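Local structure of hypothetical protein VPA1032 (1ZBP) at residues 28-41 against 49-61. The protein is of unknown function but belongs to the ImpE family, with an N-terminal helical part joined to a beta-rich part. Sequence-based numbering, arbitrary orientation.
Sequences PKDASLRSSFIELL and RADEQLMQSIKLF
Ile38 is a knob from helix 31-41 that sinks into a hollow between Ala50, Gln53, Leu54 and Ser57. Its CG2 lies 3.7 Å from Leu54 CD2, and its CG1 rests on Gln53 CB. Arg34 fills the next hollow, made by Gln53, Gln56, Ser57 and Leu60. The Arg34 chain runs extended from CG to NE, and Leu60 CD1 sits over one guanidinium face, 3.5 Å from NE. Arg34 NE (2.9 Å) and NH1 (3.2 Å) both bind Pro28 O side-on, in the guanidinium plane, which fixes the group's rotation. The two helices form an antiparallel alpha-hairpin in the helical N-terminal part, packed knobs-into-holes. The axes of segments 31-41 and 49-60 come within 9.0 Å, their directions 157° apart. Gln53 is the knob in return, set among Arg34, Phe37, Ile38 and Leu41. A bend at chi2 (-68°) brings its amide to the Phe37 ring. Gln53 OE1 lies 3.5 Å from Phe37 CD2, in the ring plane at its edge. This buried oxygen has no polar partner in the model. Phe61, just after helix 49-60, packs against the start of helix 31-41. Ala31 CB stands 3.8 Å over its ring centre; Leu60 CB backs the opposite face. Phe37 also touches Ile21 of helix 13-25, and Leu54 touches Leu71 of helix 65-84.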
loop_
_atom_site.group_PDB
_atom_site.type_symbol
_atom_site.label_atom_id
_atom_site.label_comp_id
_atom_site.label_asym_id
_atom_site.label_seq_id
_atom_site.Cartn_x
_atom_site.Cartn_y
_atom_site.Cartn_z
ATOM N N PRO A 28 16.157 -17.931 -21.208
ATOM C CA PRO A 28 16.753 -17.163 -20.107
ATOM C C PRO A 28 17.296 -15.792 -20.485
ATOM O O PRO A 28 17.599 -14.979 -19.616
ATOM C CB PRO A 28 17.850 -18.096 -19.594
ATOM C CG PRO A 28 18.301 -18.782 -20.845
ATOM C CD PRO A 28 16.979 -19.118 -21.510
ATOM N N LYS A 29 17.420 -15.540 -21.781
ATOM C CA LYS A 29 17.936 -14.263 -22.245
ATOM C C LYS A 29 16.814 -13.342 -22.701
ATOM O O LYS A 29 17.037 -12.443 -23.517
ATOM C CB LYS A 29 18.939 -14.477 -23.387
ATOM C CG LYS A 29 20.167 -15.308 -22.999
ATOM C CD LYS A 29 20.985 -14.647 -21.888
ATOM C CE LYS A 29 22.187 -15.506 -21.499
ATOM N NZ LYS A 29 23.117 -14.834 -20.548
ATOM N N ASP A 30 15.609 -13.566 -22.178
ATOM C CA ASP A 30 14.462 -12.732 -22.535
ATOM C C ASP A 30 14.118 -11.769 -21.397
ATOM O O ASP A 30 13.781 -12.190 -20.290
ATOM C CB ASP A 30 13.238 -13.592 -22.859
ATOM C CG ASP A 30 12.158 -12.809 -23.584
ATOM O OD1 ASP A 30 11.719 -11.760 -23.061
ATOM O OD2 ASP A 30 11.748 -13.235 -24.687
ATOM N N ALA A 31 14.204 -10.473 -21.682
ATOM C CA ALA A 31 13.919 -9.439 -20.693
ATOM C C ALA A 31 12.443 -9.405 -20.286
ATOM O O ALA A 31 12.124 -9.465 -19.092
ATOM C CB ALA A 31 14.346 -8.076 -21.231
ATOM N N SER A 32 11.555 -9.315 -21.279
ATOM C CA SER A 32 10.106 -9.269 -21.053
ATOM C C SER A 32 9.601 -10.353 -20.106
ATOM O O SER A 32 8.752 -10.089 -19.260
ATOM C CB SER A 32 9.349 -9.386 -22.383
ATOM O OG SER A 32 9.618 -8.290 -23.241
ATOM N N LEU A 33 10.109 -11.573 -20.254
ATOM C CA LEU A 33 9.683 -12.664 -19.390
ATOM C C LEU A 33 10.169 -12.442 -17.964
ATOM O O LEU A 33 9.381 -12.522 -17.024
ATOM C CB LEU A 33 10.194 -14.011 -19.917
ATOM C CG LEU A 33 9.441 -14.612 -21.115
ATOM C CD1 LEU A 33 10.158 -15.865 -21.622
ATOM C CD2 LEU A 33 8.016 -14.957 -20.694
ATOM N N ARG A 34 11.459 -12.158 -17.800
ATOM C CA ARG A 34 12.011 -11.927 -16.466
ATOM C C ARG A 34 11.301 -10.744 -15.803
ATOM O O ARG A 34 10.949 -10.803 -14.623
ATOM C CB ARG A 34 13.524 -11.679 -16.550
ATOM C CG ARG A 34 14.349 -12.937 -16.802
ATOM C CD ARG A 34 15.827 -12.607 -16.985
ATOM N NE ARG A 34 16.660 -13.795 -17.189
ATOM C CZ ARG A 34 17.095 -14.596 -16.218
ATOM N NH1 ARG A 34 17.845 -15.655 -16.508
ATOM N NH2 ARG A 34 16.793 -14.335 -14.956
ATOM N N SER A 35 11.079 -9.688 -16.582
ATOM C CA SER A 35 10.396 -8.484 -16.112
ATOM C C SER A 35 8.984 -8.799 -15.623
ATOM O O SER A 35 8.585 -8.382 -14.532
ATOM C CB SER A 35 10.324 -7.445 -17.233
ATOM O OG SER A 35 9.639 -6.269 -16.818
ATOM N N SER A 36 8.222 -9.531 -16.430
ATOM C CA SER A 36 6.859 -9.900 -16.049
ATOM C C SER A 36 6.868 -10.801 -14.815
ATOM O O SER A 36 5.928 -10.795 -14.021
ATOM C CB SER A 36 6.152 -10.620 -17.209
ATOM O OG SER A 36 6.029 -9.767 -18.344
ATOM N N PHE A 37 7.937 -11.571 -14.654
ATOM C CA PHE A 37 8.059 -12.479 -13.511
ATOM C C PHE A 37 8.353 -11.689 -12.215
ATOM O O PHE A 37 8.012 -12.131 -11.113
ATOM C CB PHE A 37 9.171 -13.504 -13.797
ATOM C CG PHE A 37 9.514 -14.388 -12.626
ATOM C CD1 PHE A 37 8.521 -15.070 -11.933
ATOM C CD2 PHE A 37 10.838 -14.522 -12.206
ATOM C CE1 PHE A 37 8.835 -15.869 -10.834
ATOM C CE2 PHE A 37 11.161 -15.319 -11.109
ATOM C CZ PHE A 37 10.155 -15.991 -10.422
ATOM N N ILE A 38 8.975 -10.516 -12.360
ATOM C CA ILE A 38 9.304 -9.659 -11.220
ATOM C C ILE A 38 8.042 -8.960 -10.704
ATOM O O ILE A 38 7.836 -8.829 -9.490
ATOM C CB ILE A 38 10.349 -8.577 -11.609
ATOM C CG1 ILE A 38 11.678 -9.242 -11.956
ATOM C CG2 ILE A 38 10.552 -7.595 -10.453
ATOM C CD1 ILE A 38 12.630 -8.351 -12.703
ATOM N N GLU A 39 7.203 -8.506 -11.632
ATOM C CA GLU A 39 5.974 -7.816 -11.256
ATOM C C GLU A 39 5.076 -8.734 -10.441
ATOM O O GLU A 39 4.628 -8.368 -9.348
ATOM C CB GLU A 39 5.228 -7.308 -12.497
ATOM C CG GLU A 39 5.729 -5.964 -13.004
ATOM C CD GLU A 39 4.922 -5.437 -14.179
ATOM O OE1 GLU A 39 5.044 -4.235 -14.492
ATOM O OE2 GLU A 39 4.179 -6.224 -14.804
ATOM N N LEU A 40 4.835 -9.935 -10.958
ATOM C CA LEU A 40 3.986 -10.901 -10.269
ATOM C C LEU A 40 4.620 -11.410 -8.977
ATOM O O LEU A 40 3.962 -12.070 -8.166
ATOM C CB LEU A 40 3.650 -12.069 -11.207
ATOM C CG LEU A 40 3.046 -11.653 -12.567
ATOM C CD1 LEU A 40 2.682 -12.887 -13.381
ATOM C CD2 LEU A 40 1.816 -10.778 -12.349
ATOM N N LEU A 41 5.901 -11.111 -8.785
ATOM C CA LEU A 41 6.603 -11.518 -7.564
ATOM C C LEU A 41 6.327 -10.504 -6.450
ATOM O O LEU A 41 6.226 -10.860 -5.270
ATOM C CB LEU A 41 8.109 -11.609 -7.821
ATOM C CG LEU A 41 8.574 -12.946 -8.413
ATOM C CD1 LEU A 41 10.040 -12.854 -8.803
ATOM C CD2 LEU A 41 8.360 -14.069 -7.395
ATOM N N ARG A 49 12.951 -12.636 -3.251
ATOM C CA ARG A 49 13.102 -13.224 -4.581
ATOM C C ARG A 49 13.045 -12.137 -5.663
ATOM O O ARG A 49 13.906 -12.081 -6.547
ATOM C CB ARG A 49 11.986 -14.259 -4.808
ATOM C CG ARG A 49 12.034 -15.043 -6.124
ATOM C CD ARG A 49 13.262 -15.941 -6.206
ATOM N NE ARG A 49 13.182 -16.887 -7.320
ATOM C CZ ARG A 49 14.178 -17.686 -7.697
ATOM N NH1 ARG A 49 15.338 -17.651 -7.049
ATOM N NH2 ARG A 49 14.016 -18.521 -8.718
ATOM N N ALA A 50 12.029 -11.279 -5.593
ATOM C CA ALA A 50 11.862 -10.194 -6.560
ATOM C C ALA A 50 13.139 -9.369 -6.665
ATOM O O ALA A 50 13.542 -8.954 -7.749
ATOM C CB ALA A 50 10.693 -9.293 -6.149
ATOM N N ASP A 51 13.774 -9.135 -5.526
ATOM C CA ASP A 51 14.996 -8.357 -5.497
ATOM C C ASP A 51 16.097 -9.156 -6.197
ATOM O O ASP A 51 16.853 -8.608 -6.996
ATOM C CB ASP A 51 15.359 -8.035 -4.047
ATOM C CG ASP A 51 16.269 -6.842 -3.930
ATOM O OD1 ASP A 51 16.029 -5.830 -4.631
ATOM O OD2 ASP A 51 17.215 -6.912 -3.117
ATOM N N GLU A 52 16.160 -10.456 -5.916
ATOM C CA GLU A 52 17.148 -11.337 -6.537
ATOM C C GLU A 52 17.042 -11.246 -8.058
ATOM O O GLU A 52 18.048 -11.136 -8.753
ATOM C CB GLU A 52 16.913 -12.786 -6.094
ATOM C CG GLU A 52 18.040 -13.750 -6.433
ATOM C CD GLU A 52 19.345 -13.364 -5.770
ATOM O OE1 GLU A 52 19.347 -13.186 -4.528
ATOM O OE2 GLU A 52 20.366 -13.241 -6.487
ATOM N N GLN A 53 15.819 -11.292 -8.577
ATOM C CA GLN A 53 15.607 -11.209 -10.019
ATOM C C GLN A 53 15.945 -9.821 -10.567
ATOM O O GLN A 53 16.388 -9.683 -11.704
ATOM C CB GLN A 53 14.158 -11.568 -10.354
ATOM C CG GLN A 53 13.789 -13.010 -10.015
ATOM C CD GLN A 53 14.509 -14.030 -10.887
ATOM O OE1 GLN A 53 14.303 -14.087 -12.100
ATOM N NE2 GLN A 53 15.365 -14.834 -10.271
ATOM N N LEU A 54 15.728 -8.791 -9.756
ATOM C CA LEU A 54 16.027 -7.428 -10.177
ATOM C C LEU A 54 17.541 -7.217 -10.265
ATOM O O LEU A 54 18.019 -6.436 -11.084
ATOM C CB LEU A 54 15.400 -6.422 -9.201
ATOM C CG LEU A 54 13.880 -6.252 -9.295
ATOM C CD1 LEU A 54 13.314 -5.623 -8.036
ATOM C CD2 LEU A 54 13.565 -5.427 -10.520
HETATM N N MSE A 55 18.301 -7.910 -9.424
HETATM C CA MSE A 55 19.748 -7.767 -9.468
HETATM C C MSE A 55 20.281 -8.464 -10.723
HETATM O O MSE A 55 21.215 -7.976 -11.361
HETATM C CB MSE A 55 20.396 -8.357 -8.206
HETATM C CG MSE A 55 20.075 -7.596 -6.912
HETATM SE SE MSE A 55 21.214 -8.051 -5.376
HETATM C CE MSE A 55 20.126 -9.396 -4.490
ATOM N N GLN A 56 19.672 -9.588 -11.093
ATOM C CA GLN A 56 20.099 -10.325 -12.275
ATOM C C GLN A 56 19.782 -9.613 -13.581
ATOM O O GLN A 56 20.629 -9.542 -14.472
ATOM C CB GLN A 56 19.491 -11.719 -12.268
ATOM C CG GLN A 56 20.047 -12.561 -11.147
ATOM C CD GLN A 56 19.778 -14.036 -11.315
ATOM O OE1 GLN A 56 18.629 -14.487 -11.295
ATOM N NE2 GLN A 56 20.847 -14.803 -11.493
ATOM N N SER A 57 18.570 -9.082 -13.692
ATOM C CA SER A 57 18.170 -8.357 -14.893
ATOM C C SER A 57 19.078 -7.148 -15.161
ATOM O O SER A 57 19.243 -6.728 -16.309
ATOM C CB SER A 57 16.708 -7.900 -14.783
ATOM O OG SER A 57 15.821 -8.992 -14.969
ATOM N N ILE A 58 19.666 -6.592 -14.105
ATOM C CA ILE A 58 20.556 -5.445 -14.261
ATOM C C ILE A 58 21.829 -5.905 -14.942
ATOM O O ILE A 58 22.348 -5.227 -15.832
ATOM C CB ILE A 58 20.891 -4.813 -12.895
ATOM C CG1 ILE A 58 19.680 -4.014 -12.407
ATOM C CG2 ILE A 58 22.139 -3.934 -12.995
ATOM C CD1 ILE A 58 19.815 -3.497 -10.998
ATOM N N LYS A 59 22.324 -7.067 -14.526
ATOM C CA LYS A 59 23.541 -7.627 -15.108
ATOM C C LYS A 59 23.304 -8.015 -16.553
ATOM O O LYS A 59 24.124 -7.728 -17.428
ATOM C CB LYS A 59 23.994 -8.875 -14.357
ATOM C CG LYS A 59 24.470 -8.619 -12.960
ATOM C CD LYS A 59 24.993 -9.889 -12.348
ATOM C CE LYS A 59 25.461 -9.639 -10.939
ATOM N NZ LYS A 59 26.071 -10.863 -10.355
ATOM N N LEU A 60 22.170 -8.665 -16.794
ATOM C CA LEU A 60 21.828 -9.137 -18.122
ATOM C C LEU A 60 21.370 -8.074 -19.081
ATOM O O LEU A 60 21.637 -8.160 -20.277
ATOM C CB LEU A 60 20.747 -10.208 -18.024
ATOM C CG LEU A 60 21.073 -11.526 -17.324
ATOM C CD1 LEU A 60 19.876 -12.448 -17.507
ATOM C CD2 LEU A 60 22.331 -12.161 -17.916
ATOM N N PHE A 61 20.677 -7.070 -18.550
ATOM C CA PHE A 61 20.111 -5.990 -19.370
ATOM C C PHE A 61 20.347 -4.615 -18.733
ATOM O O PHE A 61 19.395 -3.874 -18.456
ATOM C CB PHE A 61 18.602 -6.230 -19.537
ATOM C CG PHE A 61 18.244 -7.662 -19.880
ATOM C CD1 PHE A 61 18.385 -8.144 -21.181
ATOM C CD2 PHE A 61 17.777 -8.529 -18.897
ATOM C CE1 PHE A 61 18.061 -9.463 -21.494
ATOM C CE2 PHE A 61 17.453 -9.848 -19.201
ATOM C CZ PHE A 61 17.594 -10.319 -20.505
#